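Local structure of sulfur oxidation protein SOXB (2WDC) at residues A[125-130]-A[153-158]; A[132-137]-A[146-151]; A[181-186]-A[198-203]; A[238-243]-A[274-279]. The protein belongs to the 5'-nucleotidase family, binds two manganese ions at one site and probably acts as a hydrolase in bacterial sulfur oxidation. One frame throughout, in Å; residues are numbered along the deposited sequence.

Interaction 1. Residues A[125-130]-A[153-158]; sequences ALVLDG and NLVGVD
Asp158 OD2 accepts a bond from Val127 N at 2.8 Å, almost straight (176°), and a water lies within bonding distance of both OD2 and Ala125 O. The Val127 N-H meets the anti lone pair of OD2, the one turned away from OD1. With CG lying beside its own backbone N (chi1 -67°), the carboxylate reaches back along strand 125-129, where the Asp158 N to Val127 O bond of 2.8 Å is also made. One residue thus serves both backbone polar groups of Val127, its side chain taking the N-H and its amide the C=O. Aspartate suits the place because its short side chain lets a carboxylate oxygen reach the backbone N-H of the neighbouring strand from the turn before strand 159-160. Across the carboxylate runs Leu126, whose CD2 lies 3.8 Å from Asp158 OD2.

Val127 CB sits 3.5 Å from Gly156 O, and its CG1, anti to the backbone N, lies 4.3 Å from Val157 CG2; Ile111 of helix 104-120 adds to this apolar cluster. Gly156 ends helix 146-155 with positive phi (99°), a conformation in which a CB would strike the preceding carbonyl. Farther along, Val157 CG1 packs 3.7 Å from Asp129 CB, while the carboxylate of Asp129 turns to Thr133 and Gln152.

This is the return of a beta-alpha-beta crossover, leading into parallel strand 159-160. The double hold on Val127 is consistent with the turn being fixed against the strand just before 159-160 pairs, and the nearby N-H and water would probably favour the ionised form of Asp158.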
# COMPACT_ATOMS: atom_id res chain seq x y z
N ALA A 125 -22.82 -2.94 -12.42
CA ALA A 125 -21.69 -2.62 -11.56
C ALA A 125 -20.97 -3.85 -11.06
O ALA A 125 -21.59 -4.88 -10.75
CB ALA A 125 -22.15 -1.77 -10.39
N LEU A 126 -19.65 -3.74 -11.00
CA LEU A 126 -18.81 -4.77 -10.42
C LEU A 126 -18.00 -4.11 -9.32
O LEU A 126 -17.48 -3.00 -9.51
CB LEU A 126 -17.84 -5.36 -11.45
CG LEU A 126 -18.50 -6.20 -12.55
CD1 LEU A 126 -17.47 -6.56 -13.61
CD2 LEU A 126 -19.18 -7.46 -11.98
N VAL A 127 -17.86 -4.81 -8.20
CA VAL A 127 -17.08 -4.35 -7.05
C VAL A 127 -15.76 -5.14 -7.08
O VAL A 127 -15.76 -6.38 -6.93
CB VAL A 127 -17.85 -4.53 -5.73
CG1 VAL A 127 -17.00 -4.05 -4.57
CG2 VAL A 127 -19.16 -3.75 -5.76
N LEU A 128 -14.66 -4.43 -7.31
CA LEU A 128 -13.35 -5.06 -7.50
C LEU A 128 -12.36 -4.59 -6.46
O LEU A 128 -12.20 -3.39 -6.23
CB LEU A 128 -12.82 -4.70 -8.89
CG LEU A 128 -13.72 -5.10 -10.07
CD1 LEU A 128 -13.10 -4.68 -11.41
CD2 LEU A 128 -14.04 -6.61 -10.06
N ASP A 129 -11.72 -5.56 -5.81
CA ASP A 129 -10.76 -5.31 -4.73
C ASP A 129 -9.35 -5.67 -5.21
O ASP A 129 -9.08 -6.81 -5.57
CB ASP A 129 -11.17 -6.17 -3.54
CG ASP A 129 -10.26 -6.00 -2.34
OD1 ASP A 129 -9.21 -5.33 -2.46
OD2 ASP A 129 -10.65 -6.51 -1.27
N GLY A 130 -8.46 -4.69 -5.19
CA GLY A 130 -7.10 -4.88 -5.67
C GLY A 130 -6.13 -5.64 -4.77
O GLY A 130 -4.98 -5.81 -5.13
N ASN A 153 -17.68 -9.83 2.38
CA ASN A 153 -18.92 -10.52 2.07
C ASN A 153 -20.15 -9.66 2.33
O ASN A 153 -21.15 -9.75 1.60
CB ASN A 153 -19.00 -11.83 2.85
CG ASN A 153 -18.07 -12.89 2.29
OD1 ASN A 153 -17.56 -12.76 1.18
ND2 ASN A 153 -17.89 -13.97 3.04
N LEU A 154 -20.08 -8.80 3.34
CA LEU A 154 -21.20 -7.89 3.62
C LEU A 154 -21.35 -6.88 2.49
O LEU A 154 -22.46 -6.56 2.06
CB LEU A 154 -20.96 -7.15 4.94
CG LEU A 154 -21.13 -7.96 6.23
CD1 LEU A 154 -20.72 -7.14 7.45
CD2 LEU A 154 -22.56 -8.46 6.35
N VAL A 155 -20.23 -6.36 2.01
CA VAL A 155 -20.21 -5.39 0.90
C VAL A 155 -20.69 -6.05 -0.39
O VAL A 155 -21.50 -5.51 -1.14
CB VAL A 155 -18.76 -4.89 0.66
CG1 VAL A 155 -18.66 -4.16 -0.67
CG2 VAL A 155 -18.27 -4.03 1.81
N GLY A 156 -20.11 -7.22 -0.66
CA GLY A 156 -20.37 -7.95 -1.89
C GLY A 156 -19.26 -7.70 -2.89
O GLY A 156 -19.47 -7.07 -3.93
N VAL A 157 -18.06 -8.16 -2.57
CA VAL A 157 -16.90 -7.99 -3.46
C VAL A 157 -16.95 -9.08 -4.54
O VAL A 157 -17.01 -10.27 -4.21
CB VAL A 157 -15.58 -8.05 -2.67
CG1 VAL A 157 -14.38 -8.04 -3.62
CG2 VAL A 157 -15.51 -6.88 -1.68
N ASP A 158 -16.94 -8.68 -5.80
CA ASP A 158 -17.01 -9.65 -6.90
C ASP A 158 -15.71 -10.40 -7.15
O ASP A 158 -15.72 -11.61 -7.42
CB ASP A 158 -17.49 -9.00 -8.20
CG ASP A 158 -18.92 -8.53 -8.11
OD1 ASP A 158 -19.81 -9.38 -7.90
OD2 ASP A 158 -19.15 -7.31 -8.15
O HOH W 1 -21.54 -6.02 -8.17

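Interaction 2. Residues A[132-137]-A[146-151]; sequences DTWTNS and EAVVRW. With MN (manganese (II) ion), chain Q; MN (manganese (II) ion), chain R; TBU (tertiary-butyl alcohol), chain N.
Apolar packing joins Thr133 and Trp134 to Val148 and Val149 on helix 146-155. The most specific part is a CH-pi contact: Val149 CG2 stands over one face of the Trp134 indole, 3.6 Å from the centroid of the five-membered ring and 20° off its normal. Trp134 CG lies beside the backbone N (chi1 -60°), which carries the indole across to Val149, the two side chains crossing at a slant. Val148 works with both methyls, CG1 lying 3.4 Å from Thr133 O and 3.8 Å from Thr133 CG2, and CG2 lying 3.7 Å from Trp134 O. A beta-branched valine suits the place because its two methyls can touch two neighbouring residues at once.

Polar bonds hold the loop elsewhere. Thr133 OG1 bonds to Asp129 and Trp134 NE1 to Gln152. Just before them, Asp132 OD2 bridges the two manganese ions, at 2.2 and 2.4 Å, in a site completed by Asp36 and by histidines that include His38 and His263. The packing therefore backs the segment carrying a bridging metal ligand.

Within the helix, partly exposed Arg150 NE and NH2 both grip Glu146 OE2.

Helix 170-179 closes over Trp134 through Leu176 and Leu177, while helices 104-120 and 343-353 pack against Trp151.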
# COMPACT_ATOMS: atom_id res chain seq x y z
N ASP A 132 -4.19 -6.75 -0.86
CA ASP A 132 -3.61 -6.14 0.34
C ASP A 132 -4.78 -5.68 1.20
O ASP A 132 -4.80 -4.56 1.74
CB ASP A 132 -2.68 -4.96 0.04
CG ASP A 132 -1.26 -5.40 -0.25
OD1 ASP A 132 -1.02 -6.64 -0.28
OD2 ASP A 132 -0.38 -4.53 -0.35
N THR A 133 -5.79 -6.55 1.30
CA THR A 133 -7.01 -6.23 2.03
C THR A 133 -7.05 -6.87 3.41
O THR A 133 -7.46 -6.24 4.39
CB THR A 133 -8.23 -6.74 1.22
OG1 THR A 133 -8.11 -6.32 -0.14
CG2 THR A 133 -9.54 -6.25 1.81
N TRP A 134 -6.71 -8.16 3.48
CA TRP A 134 -6.93 -8.94 4.69
C TRP A 134 -6.06 -8.70 5.90
O TRP A 134 -6.39 -9.20 6.99
CB TRP A 134 -6.83 -10.44 4.38
CG TRP A 134 -7.82 -10.94 3.37
CD1 TRP A 134 -8.92 -10.29 2.86
CD2 TRP A 134 -7.83 -12.25 2.78
NE1 TRP A 134 -9.61 -11.12 1.99
CE2 TRP A 134 -8.96 -12.33 1.94
CE3 TRP A 134 -7.00 -13.37 2.90
CZ2 TRP A 134 -9.26 -13.48 1.19
CZ3 TRP A 134 -7.29 -14.50 2.15
CH2 TRP A 134 -8.42 -14.55 1.32
N THR A 135 -4.93 -8.03 5.70
CA THR A 135 -3.90 -7.92 6.71
C THR A 135 -3.60 -6.52 7.21
O THR A 135 -4.10 -5.55 6.67
CB THR A 135 -2.59 -8.53 6.11
OG1 THR A 135 -2.33 -7.94 4.82
CG2 THR A 135 -2.74 -10.05 5.90
N ASN A 136 -2.76 -6.46 8.25
CA ASN A 136 -2.17 -5.22 8.74
C ASN A 136 -3.09 -4.26 9.47
O ASN A 136 -3.05 -3.05 9.26
CB ASN A 136 -1.39 -4.51 7.62
CG ASN A 136 -0.61 -5.49 6.75
OD1 ASN A 136 -0.88 -5.63 5.55
ND2 ASN A 136 0.32 -6.23 7.36
N SER A 137 -3.86 -4.81 10.40
CA SER A 137 -4.73 -3.99 11.23
C SER A 137 -5.06 -4.76 12.49
O SER A 137 -4.84 -5.98 12.56
CB SER A 137 -6.03 -3.63 10.50
OG SER A 137 -6.88 -4.76 10.41
N GLU A 146 -10.00 -13.22 9.24
CA GLU A 146 -11.39 -13.61 9.07
C GLU A 146 -12.41 -12.47 9.04
O GLU A 146 -13.32 -12.47 8.21
CB GLU A 146 -11.82 -14.67 10.09
CG GLU A 146 -13.25 -15.14 9.87
CD GLU A 146 -13.64 -16.30 10.77
OE1 GLU A 146 -12.74 -17.03 11.24
OE2 GLU A 146 -14.86 -16.49 10.97
N ALA A 147 -12.29 -11.53 9.97
CA ALA A 147 -13.25 -10.44 10.03
C ALA A 147 -13.23 -9.59 8.77
O ALA A 147 -14.25 -9.03 8.37
CB ALA A 147 -13.01 -9.58 11.26
N VAL A 148 -12.05 -9.45 8.16
CA VAL A 148 -11.97 -8.66 6.94
C VAL A 148 -12.72 -9.35 5.81
O VAL A 148 -13.41 -8.71 5.01
CB VAL A 148 -10.50 -8.39 6.53
CG1 VAL A 148 -10.49 -7.48 5.31
CG2 VAL A 148 -9.73 -7.77 7.68
N VAL A 149 -12.57 -10.68 5.72
CA VAL A 149 -13.28 -11.44 4.70
C VAL A 149 -14.78 -11.33 4.93
O VAL A 149 -15.56 -11.16 3.99
CB VAL A 149 -12.83 -12.91 4.67
CG1 VAL A 149 -13.63 -13.68 3.60
CG2 VAL A 149 -11.34 -13.00 4.41
N ARG A 150 -15.20 -11.43 6.18
CA ARG A 150 -16.62 -11.32 6.48
C ARG A 150 -17.12 -9.95 6.06
O ARG A 150 -18.23 -9.81 5.53
CB ARG A 150 -16.91 -11.62 7.96
CG ARG A 150 -16.60 -13.08 8.32
CD ARG A 150 -17.15 -13.48 9.68
NE ARG A 150 -16.95 -14.92 9.90
CZ ARG A 150 -17.79 -15.87 9.49
NH1 ARG A 150 -18.91 -15.55 8.87
NH2 ARG A 150 -17.50 -17.14 9.71
N TRP A 151 -16.28 -8.93 6.22
CA TRP A 151 -16.67 -7.60 5.78
C TRP A 151 -16.81 -7.56 4.25
O TRP A 151 -17.77 -7.01 3.71
CB TRP A 151 -15.68 -6.52 6.25
CG TRP A 151 -15.91 -5.25 5.50
CD1 TRP A 151 -16.99 -4.43 5.61
CD2 TRP A 151 -15.15 -4.78 4.38
NE1 TRP A 151 -16.92 -3.43 4.66
CE2 TRP A 151 -15.80 -3.63 3.89
CE3 TRP A 151 -13.97 -5.21 3.76
CZ2 TRP A 151 -15.32 -2.90 2.80
CZ3 TRP A 151 -13.48 -4.48 2.68
CH2 TRP A 151 -14.15 -3.33 2.22
MN MN Q . -0.43 -2.39 -0.12
MN MN R . 1.23 -4.83 -2.13
O TBU N . -13.62 -19.90 10.04
C TBU N . -13.47 -20.25 8.67
C1 TBU N . -12.47 -19.31 8.02
C2 TBU N . -14.81 -20.14 7.96
C3 TBU N . -12.96 -21.68 8.55
O HOH W 2 1.29 -2.62 -1.34

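Interaction 3. Residues A[181-186]-A[198-203]; sequences RGEFLS and LFPAYR. With TBU (tertiary-butyl alcohol), chain M.
Where the weakly bonded edge strand 183-184 meets the loop leading into strand 202-207, Phe184 and Phe199 form a T-shaped (edge-to-face) pair, part of the packing between the two sheets of this metallophosphoesterase-type domain. Their planes stand at 61° and their centroids 4.7 Å apart; the CD2 edge of Phe184 presses on one face of Phe199, whose opposite face carries Leu198 CB. Phe184 CG is anti to the backbone N (chi1 -177°), which sends the ring out to this edge-on meeting. Phenyl groups suit this apolar place, where both touch Leu177 of helix 170-179. Beside them the chains join directly: Ser186 N donates to Pro200 O at 2.9 Å, the same oxygen takes a CA-H...O contact from Leu185, and a water links Phe199 N with Ser186 O. Leu185 CD2 extends the apolar patch to Pro200 CB, at 4.1 Å. Phe184 O, by contrast, is buried here with no partner.

The other end is more open. There a bound tertiary-butyl alcohol accepts from Phe184 N and lies against Pro200 CD. Glu183 and Arg203 are partly exposed, yet carboxylate and guanidinium lie nearly coplanar. An extended glutamate meets an arginine bent at chi2 and chi3, which folds its NE edge back toward the acid: in the conformer described, one of two, Arg203 NE reaches Glu183 OE1 at 2.8 Å and NH2 reaches OE2 at 2.6 Å, both on syn lone pairs.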
# COMPACT_ATOMS: atom_id res chain seq x y z
N ARG A 181 -16.91 -14.95 -0.61
CA ARG A 181 -18.00 -15.20 -1.56
C ARG A 181 -17.71 -14.69 -2.96
O ARG A 181 -18.39 -15.08 -3.92
CB ARG A 181 -19.32 -14.64 -1.02
CG ARG A 181 -19.82 -15.41 0.22
CD ARG A 181 -21.00 -14.71 0.89
NE ARG A 181 -22.09 -14.47 -0.05
CZ ARG A 181 -22.98 -15.39 -0.42
NH1 ARG A 181 -22.91 -16.61 0.09
NH2 ARG A 181 -23.93 -15.09 -1.29
N GLY A 182 -16.71 -13.83 -3.11
CA GLY A 182 -16.33 -13.37 -4.43
C GLY A 182 -15.49 -14.43 -5.10
O GLY A 182 -15.29 -15.52 -4.53
N GLU A 183 -15.00 -14.14 -6.30
CA GLU A 183 -14.12 -15.07 -7.01
C GLU A 183 -12.70 -14.52 -7.06
O GLU A 183 -12.44 -13.48 -7.65
CB GLU A 183 -14.63 -15.34 -8.44
CG GLU A 183 -13.72 -16.31 -9.20
CD GLU A 183 -14.20 -16.61 -10.61
OE1 GLU A 183 -15.08 -15.90 -11.13
OE2 GLU A 183 -13.67 -17.56 -11.20
N PHE A 184 -11.78 -15.22 -6.40
CA PHE A 184 -10.38 -14.83 -6.40
C PHE A 184 -9.78 -15.15 -7.77
O PHE A 184 -10.02 -16.23 -8.32
CB PHE A 184 -9.65 -15.63 -5.32
CG PHE A 184 -8.21 -15.25 -5.16
CD1 PHE A 184 -7.83 -14.27 -4.26
CD2 PHE A 184 -7.23 -15.89 -5.91
CE1 PHE A 184 -6.50 -13.92 -4.10
CE2 PHE A 184 -5.89 -15.54 -5.76
CZ PHE A 184 -5.53 -14.56 -4.86
N LEU A 185 -9.04 -14.19 -8.34
CA LEU A 185 -8.41 -14.39 -9.64
C LEU A 185 -6.91 -14.18 -9.56
O LEU A 185 -6.45 -13.31 -8.83
CB LEU A 185 -8.95 -13.36 -10.64
CG LEU A 185 -10.46 -13.32 -10.89
CD1 LEU A 185 -10.79 -12.11 -11.79
CD2 LEU A 185 -10.92 -14.61 -11.56
N SER A 186 -6.17 -14.93 -10.37
CA SER A 186 -4.73 -14.71 -10.52
C SER A 186 -4.21 -15.59 -11.64
O SER A 186 -4.32 -16.80 -11.57
CB SER A 186 -3.96 -15.00 -9.23
OG SER A 186 -4.02 -13.90 -8.32
N LEU A 198 -3.17 -22.33 -10.05
CA LEU A 198 -4.01 -22.73 -8.93
C LEU A 198 -5.34 -22.01 -8.81
O LEU A 198 -6.21 -22.43 -8.06
CB LEU A 198 -3.20 -22.62 -7.63
CG LEU A 198 -1.92 -23.47 -7.70
CD1 LEU A 198 -1.04 -23.23 -6.49
CD2 LEU A 198 -2.24 -24.96 -7.85
N PHE A 199 -5.49 -20.90 -9.55
CA PHE A 199 -6.72 -20.12 -9.51
C PHE A 199 -7.13 -19.74 -10.93
O PHE A 199 -6.32 -19.78 -11.85
CB PHE A 199 -6.50 -18.82 -8.72
CG PHE A 199 -6.11 -19.05 -7.29
CD1 PHE A 199 -7.01 -19.60 -6.39
CD2 PHE A 199 -4.81 -18.83 -6.87
CE1 PHE A 199 -6.66 -19.85 -5.08
CE2 PHE A 199 -4.44 -19.07 -5.56
CZ PHE A 199 -5.36 -19.59 -4.66
N PRO A 200 -8.41 -19.35 -11.11
CA PRO A 200 -8.80 -18.90 -12.45
C PRO A 200 -8.06 -17.60 -12.78
O PRO A 200 -7.86 -16.74 -11.90
CB PRO A 200 -10.30 -18.59 -12.30
CG PRO A 200 -10.74 -19.39 -11.13
CD PRO A 200 -9.55 -19.43 -10.19
N ALA A 201 -7.68 -17.45 -14.04
CA ALA A 201 -6.97 -16.25 -14.49
C ALA A 201 -7.93 -15.10 -14.69
O ALA A 201 -7.56 -13.94 -14.50
CB ALA A 201 -6.22 -16.54 -15.79
N TYR A 202 -9.14 -15.41 -15.16
CA TYR A 202 -10.10 -14.35 -15.48
C TYR A 202 -11.54 -14.82 -15.41
O TYR A 202 -11.83 -16.02 -15.37
CB TYR A 202 -9.84 -13.79 -16.90
CG TYR A 202 -10.06 -14.80 -18.02
CD1 TYR A 202 -11.33 -15.07 -18.51
CD2 TYR A 202 -8.99 -15.49 -18.58
CE1 TYR A 202 -11.53 -15.99 -19.53
CE2 TYR A 202 -9.18 -16.41 -19.59
CZ TYR A 202 -10.45 -16.66 -20.06
OH TYR A 202 -10.62 -17.58 -21.08
N ARG A 203 -12.44 -13.85 -15.41
CA ARG A 203 -13.87 -14.11 -15.43
C ARG A 203 -14.51 -13.15 -16.41
O ARG A 203 -14.24 -11.95 -16.39
CB ARG A 203 -14.51 -13.92 -14.05
CG ARG A 203 -16.03 -14.16 -14.02
CD ARG A 203 -16.37 -15.58 -14.46
NE ARG A 203 -15.52 -16.54 -13.77
CZ ARG A 203 -14.98 -17.62 -14.33
NH1 ARG A 203 -15.27 -17.95 -15.58
NH2 ARG A 203 -14.18 -18.40 -13.61
O TBU M . -12.36 -17.73 -5.34
C TBU M . -12.01 -19.07 -5.77
C1 TBU M . -11.15 -19.04 -7.04
C2 TBU M . -11.19 -19.76 -4.66
C3 TBU M . -13.28 -19.89 -6.03
O HOH W 3 -3.55 -18.95 -10.27

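Interaction 4. Residues A[238-243]-A[274-279]; sequences LDERRL and ERIRGI
At the edge of the Arg275 guanidinium, in one of its two conformers, lies the carboxylate of Glu240, near the guanidinium plane but with its own plane turned 37° away. The contact joins the N-capped start of helix 240-252 to the loop leading into strand 281-284, in the alpha/beta layering of the second sheet. The charged pair is at most a long salt bridge, Glu240 OE2 to Arg275 NH2 at 3.9 Å, and OE2 comes closer to the aliphatic part of the arginine, 3.2 Å from CD. The guanidinium also makes a cation-pi contact with Phe459, which Glu240 touches as well. Long, flexible charged side chains suit this solvent-facing side, where the attraction is probably softened by water.

Asp239 is the N-cap: its OD1 accepts from Arg242 N at 3.1 Å, the N-H coming in from above the carboxylate plane. A negative glutamate in the first turn probably interacts favourably with the helix dipole.

Beneath the charged pair the contact is apolar. Ile276 runs across Leu243 at about a right angle, with CG1 3.9 Å from Leu243 CD2. Because Ile276 CG1 lies beside the backbone N (chi1 -51°), its CD1 reaches the helix backbone, ending 3.7 Å from Glu240 O.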
# COMPACT_ATOMS: atom_id res chain seq x y z
N LEU A 238 6.19 -13.25 -12.49
CA LEU A 238 5.63 -12.52 -13.61
C LEU A 238 5.89 -13.40 -14.84
O LEU A 238 7.01 -13.90 -15.03
CB LEU A 238 6.37 -11.19 -13.75
CG LEU A 238 5.99 -10.32 -14.95
CD1 LEU A 238 4.62 -9.74 -14.75
CD2 LEU A 238 7.02 -9.21 -15.13
N ASP A 239 4.85 -13.64 -15.62
CA ASP A 239 4.96 -14.51 -16.80
C ASP A 239 4.22 -13.87 -17.97
O ASP A 239 3.01 -14.06 -18.14
CB ASP A 239 4.36 -15.89 -16.46
CG ASP A 239 4.67 -16.95 -17.52
OD1 ASP A 239 4.90 -16.58 -18.69
OD2 ASP A 239 4.63 -18.15 -17.18
N GLU A 240 4.94 -13.08 -18.76
CA GLU A 240 4.35 -12.37 -19.89
C GLU A 240 3.61 -13.27 -20.86
O GLU A 240 2.52 -12.94 -21.34
CB GLU A 240 5.40 -11.54 -20.64
CG GLU A 240 6.01 -10.43 -19.80
CD GLU A 240 7.05 -9.66 -20.57
OE1 GLU A 240 8.23 -10.07 -20.56
OE2 GLU A 240 6.70 -8.65 -21.21
N ARG A 241 4.21 -14.42 -21.17
CA ARG A 241 3.57 -15.36 -22.09
C ARG A 241 2.23 -15.86 -21.54
O ARG A 241 1.23 -15.89 -22.25
CB ARG A 241 4.51 -16.55 -22.36
CG ARG A 241 3.96 -17.57 -23.35
CD ARG A 241 4.57 -18.95 -23.11
NE ARG A 241 4.22 -19.47 -21.79
CZ ARG A 241 3.17 -20.26 -21.56
NH1 ARG A 241 2.39 -20.63 -22.56
NH2 ARG A 241 2.90 -20.67 -20.33
N ARG A 242 2.21 -16.25 -20.27
CA ARG A 242 0.98 -16.75 -19.65
C ARG A 242 -0.07 -15.65 -19.57
O ARG A 242 -1.27 -15.89 -19.79
CB ARG A 242 1.27 -17.33 -18.26
CG ARG A 242 0.24 -18.36 -17.81
CD ARG A 242 0.43 -18.78 -16.35
NE ARG A 242 1.67 -19.52 -16.08
CZ ARG A 242 1.78 -20.85 -16.11
NH1 ARG A 242 0.76 -21.60 -16.48
NH2 ARG A 242 2.94 -21.42 -15.79
N LEU A 243 0.37 -14.43 -19.28
CA LEU A 243 -0.56 -13.30 -19.22
C LEU A 243 -1.14 -13.03 -20.60
O LEU A 243 -2.35 -12.85 -20.75
CB LEU A 243 0.14 -12.05 -18.68
CG LEU A 243 -0.72 -10.77 -18.66
CD1 LEU A 243 -2.03 -10.99 -17.93
CD2 LEU A 243 0.07 -9.62 -18.04
N GLU A 274 2.95 -1.76 -22.44
CA GLU A 274 3.70 -1.56 -23.68
C GLU A 274 4.19 -2.89 -24.25
O GLU A 274 4.79 -2.92 -25.33
CB GLU A 274 4.91 -0.65 -23.44
CG GLU A 274 4.52 0.79 -23.15
CD GLU A 274 5.72 1.71 -22.99
OE1 GLU A 274 6.78 1.23 -22.55
OE2 GLU A 274 5.58 2.91 -23.29
N ARG A 275 3.94 -3.98 -23.53
CA ARG A 275 4.41 -5.31 -23.94
C ARG A 275 3.31 -6.32 -24.24
O ARG A 275 3.49 -7.21 -25.07
CB ARG A 275 5.35 -5.89 -22.87
CG ARG A 275 6.64 -5.11 -22.69
CD ARG A 275 7.36 -5.51 -21.40
NE ARG A 275 8.56 -4.71 -21.20
CZ ARG A 275 9.75 -5.22 -20.88
NH1 ARG A 275 10.79 -4.41 -20.73
NH2 ARG A 275 9.89 -6.53 -20.70
N ILE A 276 2.20 -6.22 -23.53
CA ILE A 276 1.09 -7.15 -23.70
C ILE A 276 0.05 -6.50 -24.59
O ILE A 276 -0.29 -5.34 -24.40
CB ILE A 276 0.44 -7.49 -22.33
CG1 ILE A 276 1.50 -7.93 -21.30
CG2 ILE A 276 -0.70 -8.49 -22.48
CD1 ILE A 276 2.18 -9.25 -21.63
N ARG A 277 -0.47 -7.25 -25.57
CA ARG A 277 -1.49 -6.72 -26.47
C ARG A 277 -2.87 -7.10 -25.95
O ARG A 277 -3.06 -8.22 -25.49
CB ARG A 277 -1.32 -7.35 -27.86
CG ARG A 277 0.04 -7.11 -28.49
CD ARG A 277 0.21 -7.93 -29.77
NE ARG A 277 0.14 -9.37 -29.51
CZ ARG A 277 1.18 -10.11 -29.12
NH1 ARG A 277 2.37 -9.55 -28.94
NH2 ARG A 277 1.02 -11.41 -28.91
N GLY A 278 -3.83 -6.18 -26.04
CA GLY A 278 -5.18 -6.50 -25.67
C GLY A 278 -5.71 -6.16 -24.29
O GLY A 278 -6.84 -6.53 -23.98
N ILE A 279 -4.92 -5.45 -23.48
CA ILE A 279 -5.40 -5.02 -22.17
C ILE A 279 -5.92 -3.60 -22.32
O ILE A 279 -5.16 -2.69 -22.66
CB ILE A 279 -4.32 -5.09 -21.09
CG1 ILE A 279 -3.83 -6.54 -20.92
CG2 ILE A 279 -4.89 -4.59 -19.76
CD1 ILE A 279 -2.56 -6.65 -20.07

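From the N terminus, strand 125-129 opens interaction 1, which closes a loop across helices 138-143 and 146-155. Interaction 2 is nested inside that loop, and the two share helix 146-155, joining the metal-binding loop to the crossover. Interaction 3 follows in series and closes a loop shorter than that of interaction 1. It touches interaction 1 directly, through Asp158 O with Glu183 N and Asn153 OD1 with Arg181 N, and ties the edge of the first sheet to that of the second. Interaction 4 comes last, closing a longer loop that holds strand 257-262 and helix 266-273; its centre lies about 18 Å from that of interaction 3. None of the loops cross.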